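Long-range contacts in regulatory protein YycH-like domain-containing protein (Eubacterium rectale, PDB 5COZ), which is of unknown function but, as a YycH-like protein with a lipoprotein-type signal, may be a membrane-anchored protein with a regulatory role: residues 59-64 with 317-322; 218-223 with 303-308; 226-231 with 344-349. All coordinates share one frame; numbering follows the deposited sequence.

Strands 295-311, 314-330 and 338-348 follow each other in the chain and carry the second segments of interactions 2, 1 and 3. They are antiparallel neighbours in one mixed sheet, with 314-330 in the middle. Interactions 1 and 2 have centres about 6 Å apart and touch each other. Interaction 3 is centred about 12 Å from the first and 11 Å from the second. Along the chain, both segments of interaction 2 fall between those of interaction 1, and interaction 3 crosses both. Interaction 1 builds the mixed sheet itself. Interactions 2 and 3 bring the hairpin at the end of strand 211-220 of the other sheet, and the loop after it, against the mixed sheet.

Interaction 1 (59-64 with 317-322); sequences VKSGKV and IKPVWV
I317 O receives two groups from strand 59-64. G62 N donates to I317 O at 2.9 Å, in the carbonyl plane. S61 CA adds a CA-H...O contact to I317 O at 3.3 Å. The return bond from I317 N to G62 O is also 2.9 Å and nearly straight at 170°, but its donor stands well above the carbonyl plane. These two bonds make G62 and I317 an antiparallel hydrogen-bonded pair. The regular ladder stops at P319, which has no N-H to offer K60 O. That oxygen is taken by Y305 OH instead. The I317 side chain leaves with CG1 anti to the backbone N (chi1 -177°), which turns CG2 over G62, 3.4 Å from G62 C. V64 CG1 meets the same methyl, I317 CG2, at 3.7 Å, the two side chains crossing at about a right angle. At the other end V59 CG1 lies 3.7 Å from P319 CB. S61 OG sits beside P319 CD and bonds to Y350 OH. Strand 58-66 is flanked by strands 262-272 and 314-330 in the mixed sheet, and the I317 side chain also touches Y305 and L307 of strand 295-311.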
# COMPACT_ATOMS: atom_id res chain seq x y z
N VAL A 59 -6.45 -14.05 15.74
CA VAL A 59 -5.82 -14.01 14.42
C VAL A 59 -4.85 -15.14 14.26
O VAL A 59 -4.05 -15.45 15.17
CB VAL A 59 -5.09 -12.64 14.24
CG1 VAL A 59 -4.37 -12.53 12.89
CG2 VAL A 59 -6.07 -11.48 14.39
N LYS A 60 -4.90 -15.77 13.09
CA LYS A 60 -4.00 -16.84 12.72
C LYS A 60 -2.65 -16.34 12.28
O LYS A 60 -2.56 -15.30 11.63
CB LYS A 60 -4.54 -17.62 11.50
CG LYS A 60 -5.84 -18.33 11.74
CD LYS A 60 -6.34 -18.83 10.36
CE LYS A 60 -7.53 -19.74 10.47
NZ LYS A 60 -7.12 -21.08 10.99
N SER A 61 -1.60 -17.09 12.61
CA SER A 61 -0.30 -17.00 11.98
C SER A 61 -0.19 -18.19 11.08
O SER A 61 -0.88 -19.20 11.29
CB SER A 61 0.82 -17.01 13.01
OG SER A 61 0.77 -15.81 13.74
N GLY A 62 0.68 -18.11 10.10
CA GLY A 62 0.80 -19.27 9.22
C GLY A 62 2.02 -19.22 8.34
O GLY A 62 3.00 -18.51 8.62
N LYS A 63 1.99 -20.08 7.34
CA LYS A 63 3.01 -20.15 6.30
C LYS A 63 2.32 -19.86 5.00
O LYS A 63 1.19 -20.35 4.77
CB LYS A 63 3.65 -21.54 6.22
CG LYS A 63 4.32 -22.05 7.48
CD LYS A 63 5.69 -21.49 7.67
CE LYS A 63 6.42 -22.26 8.75
NZ LYS A 63 7.67 -21.56 9.09
N VAL A 64 2.98 -19.10 4.12
CA VAL A 64 2.48 -18.83 2.77
C VAL A 64 3.59 -19.10 1.79
O VAL A 64 4.77 -19.08 2.16
CB VAL A 64 1.98 -17.36 2.58
CG1 VAL A 64 0.83 -17.01 3.52
CG2 VAL A 64 3.13 -16.36 2.74
N ILE A 317 3.77 -15.81 8.05
CA ILE A 317 2.84 -14.68 8.00
C ILE A 317 2.31 -14.46 9.41
O ILE A 317 1.78 -15.41 10.01
CB ILE A 317 1.73 -14.88 6.94
CG1 ILE A 317 0.81 -13.65 6.86
CG2 ILE A 317 0.92 -16.20 7.10
CD1 ILE A 317 -0.11 -13.64 5.64
N LYS A 318 2.55 -13.25 9.98
CA LYS A 318 2.17 -13.02 11.37
C LYS A 318 1.55 -11.65 11.49
O LYS A 318 1.99 -10.73 10.78
CB LYS A 318 3.41 -13.09 12.29
CG LYS A 318 4.07 -14.49 12.27
CD LYS A 318 5.27 -14.59 13.22
CE LYS A 318 4.82 -14.66 14.68
NZ LYS A 318 5.97 -14.61 15.63
N PRO A 319 0.57 -11.46 12.38
CA PRO A 319 -0.04 -10.13 12.48
C PRO A 319 0.85 -9.16 13.23
O PRO A 319 1.52 -9.52 14.22
CB PRO A 319 -1.33 -10.40 13.27
CG PRO A 319 -0.98 -11.59 14.16
CD PRO A 319 -0.10 -12.44 13.27
N VAL A 320 0.80 -7.92 12.77
CA VAL A 320 1.52 -6.81 13.38
C VAL A 320 0.58 -5.62 13.50
O VAL A 320 -0.35 -5.46 12.70
CB VAL A 320 2.81 -6.41 12.58
CG1 VAL A 320 3.83 -7.54 12.61
CG2 VAL A 320 2.51 -6.00 11.13
N TRP A 321 0.86 -4.75 14.48
CA TRP A 321 0.28 -3.42 14.55
C TRP A 321 1.33 -2.44 14.05
O TRP A 321 2.46 -2.45 14.58
CB TRP A 321 -0.13 -3.07 15.98
CG TRP A 321 -1.39 -3.70 16.46
CD1 TRP A 321 -1.51 -4.67 17.41
CD2 TRP A 321 -2.72 -3.33 16.09
NE1 TRP A 321 -2.85 -4.94 17.65
CE2 TRP A 321 -3.61 -4.11 16.87
CE3 TRP A 321 -3.26 -2.41 15.17
CZ2 TRP A 321 -5.00 -4.00 16.77
CZ3 TRP A 321 -4.65 -2.28 15.08
CH2 TRP A 321 -5.50 -3.08 15.86
N VAL A 322 1.00 -1.66 13.01
CA VAL A 322 1.93 -0.69 12.45
C VAL A 322 1.45 0.69 12.85
O VAL A 322 0.25 0.98 12.71
CB VAL A 322 2.03 -0.79 10.90
CG1 VAL A 322 3.14 0.13 10.40
CG2 VAL A 322 2.32 -2.23 10.48

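Interaction 2 (218-223 with 303-308)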
# COMPACT_ATOMS: atom_id res chain seq x y z
N PRO A 218 -4.34 -6.33 -1.18
CA PRO A 218 -4.46 -7.80 -1.15
C PRO A 218 -4.43 -8.30 0.28
O PRO A 218 -3.60 -7.85 1.09
CB PRO A 218 -3.24 -8.26 -1.93
CG PRO A 218 -3.06 -7.14 -2.96
CD PRO A 218 -3.30 -5.89 -2.14
N ASP A 219 -5.36 -9.21 0.62
CA ASP A 219 -5.46 -9.63 1.99
C ASP A 219 -5.73 -11.12 2.14
O ASP A 219 -5.94 -11.83 1.15
CB ASP A 219 -6.60 -8.83 2.67
CG ASP A 219 -8.03 -9.09 2.25
OD1 ASP A 219 -8.25 -9.60 1.12
OD2 ASP A 219 -8.95 -8.74 3.02
N VAL A 220 -5.74 -11.58 3.39
CA VAL A 220 -6.08 -12.96 3.73
C VAL A 220 -6.70 -12.86 5.14
O VAL A 220 -6.23 -12.04 5.94
CB VAL A 220 -4.88 -13.93 3.58
CG1 VAL A 220 -3.75 -13.64 4.57
CG2 VAL A 220 -5.33 -15.39 3.68
N TYR A 221 -7.80 -13.57 5.38
CA TYR A 221 -8.54 -13.48 6.66
C TYR A 221 -8.89 -12.02 6.99
O TYR A 221 -8.95 -11.62 8.16
CB TYR A 221 -7.78 -14.17 7.81
CG TYR A 221 -7.62 -15.64 7.53
CD1 TYR A 221 -8.73 -16.48 7.51
CD2 TYR A 221 -6.38 -16.18 7.22
CE1 TYR A 221 -8.61 -17.83 7.15
CE2 TYR A 221 -6.24 -17.53 6.91
CZ TYR A 221 -7.35 -18.35 6.87
OH TYR A 221 -7.22 -19.66 6.53
N GLY A 222 -9.16 -11.25 5.93
CA GLY A 222 -9.57 -9.85 6.08
C GLY A 222 -8.49 -8.86 6.44
O GLY A 222 -8.81 -7.68 6.61
N ILE A 223 -7.24 -9.30 6.53
CA ILE A 223 -6.12 -8.47 6.97
C ILE A 223 -5.15 -8.33 5.81
O ILE A 223 -4.74 -9.34 5.22
CB ILE A 223 -5.48 -9.10 8.24
CG1 ILE A 223 -6.51 -9.11 9.37
CG2 ILE A 223 -4.21 -8.31 8.62
CD1 ILE A 223 -6.07 -9.93 10.61
N LEU A 303 -3.69 -2.74 11.52
CA LEU A 303 -3.48 -4.17 11.73
C LEU A 303 -3.12 -4.77 10.38
O LEU A 303 -3.91 -4.64 9.44
CB LEU A 303 -4.76 -4.82 12.31
CG LEU A 303 -4.75 -6.33 12.40
CD1 LEU A 303 -3.61 -6.82 13.34
CD2 LEU A 303 -6.14 -6.81 12.90
N GLU A 304 -1.95 -5.40 10.29
CA GLU A 304 -1.49 -5.92 9.01
C GLU A 304 -0.85 -7.27 9.18
O GLU A 304 -0.51 -7.66 10.29
CB GLU A 304 -0.48 -4.95 8.34
CG GLU A 304 -1.05 -3.53 8.25
CD GLU A 304 -0.18 -2.50 7.56
OE1 GLU A 304 0.96 -2.84 7.19
OE2 GLU A 304 -0.60 -1.32 7.49
N TYR A 305 -0.67 -8.00 8.07
CA TYR A 305 0.05 -9.26 8.09
C TYR A 305 1.44 -9.04 7.53
O TYR A 305 1.59 -8.72 6.34
CB TYR A 305 -0.68 -10.31 7.23
CG TYR A 305 -1.62 -11.22 7.98
CD1 TYR A 305 -1.20 -11.91 9.12
CD2 TYR A 305 -2.89 -11.49 7.49
CE1 TYR A 305 -2.03 -12.84 9.75
CE2 TYR A 305 -3.73 -12.43 8.11
CZ TYR A 305 -3.29 -13.11 9.23
OH TYR A 305 -4.11 -14.04 9.82
N MSE A 306 2.46 -9.25 8.36
CA MSE A 306 3.83 -9.11 7.90
C MSE A 306 4.36 -10.47 7.47
O MSE A 306 4.06 -11.49 8.10
CB MSE A 306 4.72 -8.51 8.98
CG MSE A 306 6.14 -8.28 8.49
SE MSE A 306 7.12 -7.08 9.65
CE MSE A 306 6.42 -5.43 8.99
N LEU A 307 5.13 -10.47 6.37
CA LEU A 307 5.78 -11.67 5.90
C LEU A 307 7.23 -11.70 6.29
O LEU A 307 7.94 -10.68 6.16
CB LEU A 307 5.68 -11.79 4.41
CG LEU A 307 4.29 -11.93 3.84
CD1 LEU A 307 4.41 -12.46 2.56
CD2 LEU A 307 3.48 -12.98 4.56
N PHE A 308 7.68 -12.88 6.76
CA PHE A 308 9.06 -13.07 7.16
C PHE A 308 9.63 -14.21 6.35
O PHE A 308 9.09 -15.33 6.42
CB PHE A 308 9.15 -13.36 8.67
CG PHE A 308 8.59 -12.27 9.55
CD1 PHE A 308 9.38 -11.20 9.95
CD2 PHE A 308 7.25 -12.27 9.92
CE1 PHE A 308 8.87 -10.19 10.76
CE2 PHE A 308 6.73 -11.27 10.73
CZ PHE A 308 7.55 -10.24 11.16
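Y305 has chi1 at -95°, off the usual staggered positions, and its ring lies with CD2 and CE2 against V220 and I223. In I223, chi1 of -63° sets CG2 anti to the backbone N, and this methyl, I223 CG2, bears on the backbone of the facing strand, 3.6 Å from E304 C. I223 CB meets the Y305 ring obliquely, 3.6 Å from Y305 CD2. The longer branch of I223 runs toward L303, where I223 CD1 and L303 CD2 are 3.9 Å apart.

V220 to I223 form a type I' beta turn at the tip of a hairpin. I223 N bonds to V220 O at 3.0 Å, and V220 N bonds back to I223 O. The same V220 O lies in the plane of the Y305 ring at its edge, 3.3 Å from Y305 CE2. V220 CG1 packs at 3.7 Å from Y305 CD2, its side chain at about a right angle to that of Y305. Y221 reaches the hydroxyl more loosely, with Y221 CD2 4.1 Å from Y305 OH.

An alanine in place of Y305 is likely to open a gap beside V220 and I223 and to leave K60 O, on strand 58-66, without the hydroxyl it bonds to. E304 points away from the turn, and its carboxylate is bound by R227 and S302. The hairpin tip of one sheet thus meets strand 295-311 of the other through apolar side chains and a ring edge. The polar bonds stay within the turn or lead to third parties. Shape and burial probably hold this contact, with a minor electrostatic share from V220 O facing the slightly positive rim of the ring.

Interaction 3 (226-231 with 344-349); sequences SRCPEN and YDVYDA
P229 and Y344 make a CH-pi contact where the loop between strand 223-224 and helix 232-235 packs on strand 338-348 of the mixed sheet. The loop has an ST turn, in which S226 OG accepts from C228 N, and ends at N231, the N-cap of the helix. The tight part lies over the tyrosine ring. P229 CD sits over one face, offset toward the rim, 3.5 Å from Y344 CE1 and 20° off the ring normal as seen from the centroid. C228 adds a sulfur-aromatic contact of oblique geometry, with C228 SG 4.6 Å from the centroid of the Y344 ring. The same sulfur, C228 SG, packs 3.8 Å from V346 CG2, which itself lies at the ring edge. With CG between the backbone N and the carbonyl carbon (chi1 70°), the Y344 ring is turned to P229 and C228. The hydroxyl end is looser and reached by water. N231 ND2 gives Y344 OH only a weak bond of 3.4 Å, bent to 134°, and the amide plane stands steeply to the ring. Near the exposed E230, a water completes the contact. The water oxygen lies at the ring edge, in its plane, 2.6 Å from Y344 OH, and donates to E230 O at 2.7 Å.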
# COMPACT_ATOMS: atom_id res chain seq x y z
N SER A 226 1.42 -6.47 4.69
CA SER A 226 2.05 -5.26 5.17
C SER A 226 2.21 -4.16 4.12
O SER A 226 2.67 -4.42 2.99
CB SER A 226 3.41 -5.64 5.75
OG SER A 226 4.21 -4.51 6.02
N ARG A 227 1.85 -2.94 4.53
CA ARG A 227 2.00 -1.71 3.76
C ARG A 227 3.25 -0.94 4.20
O ARG A 227 3.44 0.20 3.82
CB ARG A 227 0.76 -0.84 3.90
CG ARG A 227 -0.45 -1.49 3.20
CD ARG A 227 -1.75 -1.07 3.83
NE ARG A 227 -2.06 0.36 3.72
CZ ARG A 227 -2.23 1.19 4.76
NH1 ARG A 227 -1.94 0.78 5.99
NH2 ARG A 227 -2.66 2.43 4.57
N CYS A 228 4.13 -1.60 4.97
CA CYS A 228 5.37 -1.01 5.41
C CYS A 228 6.33 -0.84 4.24
O CYS A 228 6.44 -1.71 3.38
CB CYS A 228 6.02 -1.88 6.48
SG CYS A 228 5.18 -1.82 8.07
N PRO A 229 7.19 0.17 4.33
CA PRO A 229 8.33 0.26 3.40
C PRO A 229 9.27 -0.95 3.52
O PRO A 229 9.25 -1.69 4.52
CB PRO A 229 9.10 1.49 3.93
CG PRO A 229 8.02 2.34 4.56
CD PRO A 229 7.14 1.31 5.26
N GLU A 230 10.14 -1.11 2.51
CA GLU A 230 11.17 -2.15 2.53
C GLU A 230 11.97 -2.07 3.84
O GLU A 230 12.46 -0.98 4.21
CB GLU A 230 12.10 -1.98 1.33
CG GLU A 230 13.17 -3.06 1.26
CD GLU A 230 14.15 -2.90 0.11
OE1 GLU A 230 13.76 -2.30 -0.92
OE2 GLU A 230 15.28 -3.43 0.21
N ASN A 231 12.16 -3.21 4.50
CA ASN A 231 12.94 -3.30 5.73
C ASN A 231 13.46 -4.72 5.78
O ASN A 231 12.93 -5.60 6.47
CB ASN A 231 12.10 -2.94 6.96
CG ASN A 231 12.91 -2.91 8.25
OD1 ASN A 231 14.06 -3.36 8.31
ND2 ASN A 231 12.27 -2.53 9.34
N TYR A 344 7.70 5.07 10.61
CA TYR A 344 6.76 4.07 11.10
C TYR A 344 7.44 3.21 12.16
O TYR A 344 8.68 3.11 12.21
CB TYR A 344 6.22 3.19 9.93
CG TYR A 344 7.28 2.28 9.36
CD1 TYR A 344 8.25 2.77 8.49
CD2 TYR A 344 7.29 0.93 9.65
CE1 TYR A 344 9.28 1.94 8.02
CE2 TYR A 344 8.27 0.08 9.14
CZ TYR A 344 9.27 0.60 8.34
OH TYR A 344 10.23 -0.27 7.89
N ASP A 345 6.60 2.57 12.98
CA ASP A 345 7.01 1.60 13.98
C ASP A 345 6.15 0.36 13.81
O ASP A 345 5.02 0.44 13.31
CB ASP A 345 6.90 2.18 15.39
CG ASP A 345 8.10 3.06 15.75
OD1 ASP A 345 9.25 2.57 15.62
OD2 ASP A 345 7.88 4.22 16.17
N VAL A 346 6.69 -0.80 14.19
CA VAL A 346 5.99 -2.07 14.01
C VAL A 346 6.03 -2.86 15.30
O VAL A 346 7.10 -2.97 15.90
CB VAL A 346 6.60 -2.92 12.86
CG1 VAL A 346 5.74 -4.16 12.59
CG2 VAL A 346 6.72 -2.12 11.57
N TYR A 347 4.89 -3.42 15.68
CA TYR A 347 4.76 -4.24 16.88
C TYR A 347 4.25 -5.61 16.53
O TYR A 347 3.31 -5.72 15.75
CB TYR A 347 3.76 -3.58 17.85
CG TYR A 347 4.27 -2.30 18.43
CD1 TYR A 347 4.18 -1.10 17.73
CD2 TYR A 347 4.79 -2.26 19.73
CE1 TYR A 347 4.69 0.09 18.26
CE2 TYR A 347 5.28 -1.08 20.27
CZ TYR A 347 5.23 0.09 19.53
OH TYR A 347 5.72 1.21 20.13
N ASP A 348 4.79 -6.64 17.17
CA ASP A 348 4.19 -7.97 17.10
C ASP A 348 2.76 -7.83 17.67
O ASP A 348 2.59 -7.30 18.79
CB ASP A 348 5.06 -8.94 17.92
CG ASP A 348 4.56 -10.37 18.04
OD1 ASP A 348 3.32 -10.56 18.15
OD2 ASP A 348 5.41 -11.29 18.11
N ALA A 349 1.72 -8.25 16.91
CA ALA A 349 0.36 -7.96 17.40
C ALA A 349 -0.03 -8.82 18.59
O ALA A 349 -0.92 -8.41 19.34
CB ALA A 349 -0.66 -8.11 16.29
O HOH W 1 12.21 0.57 6.42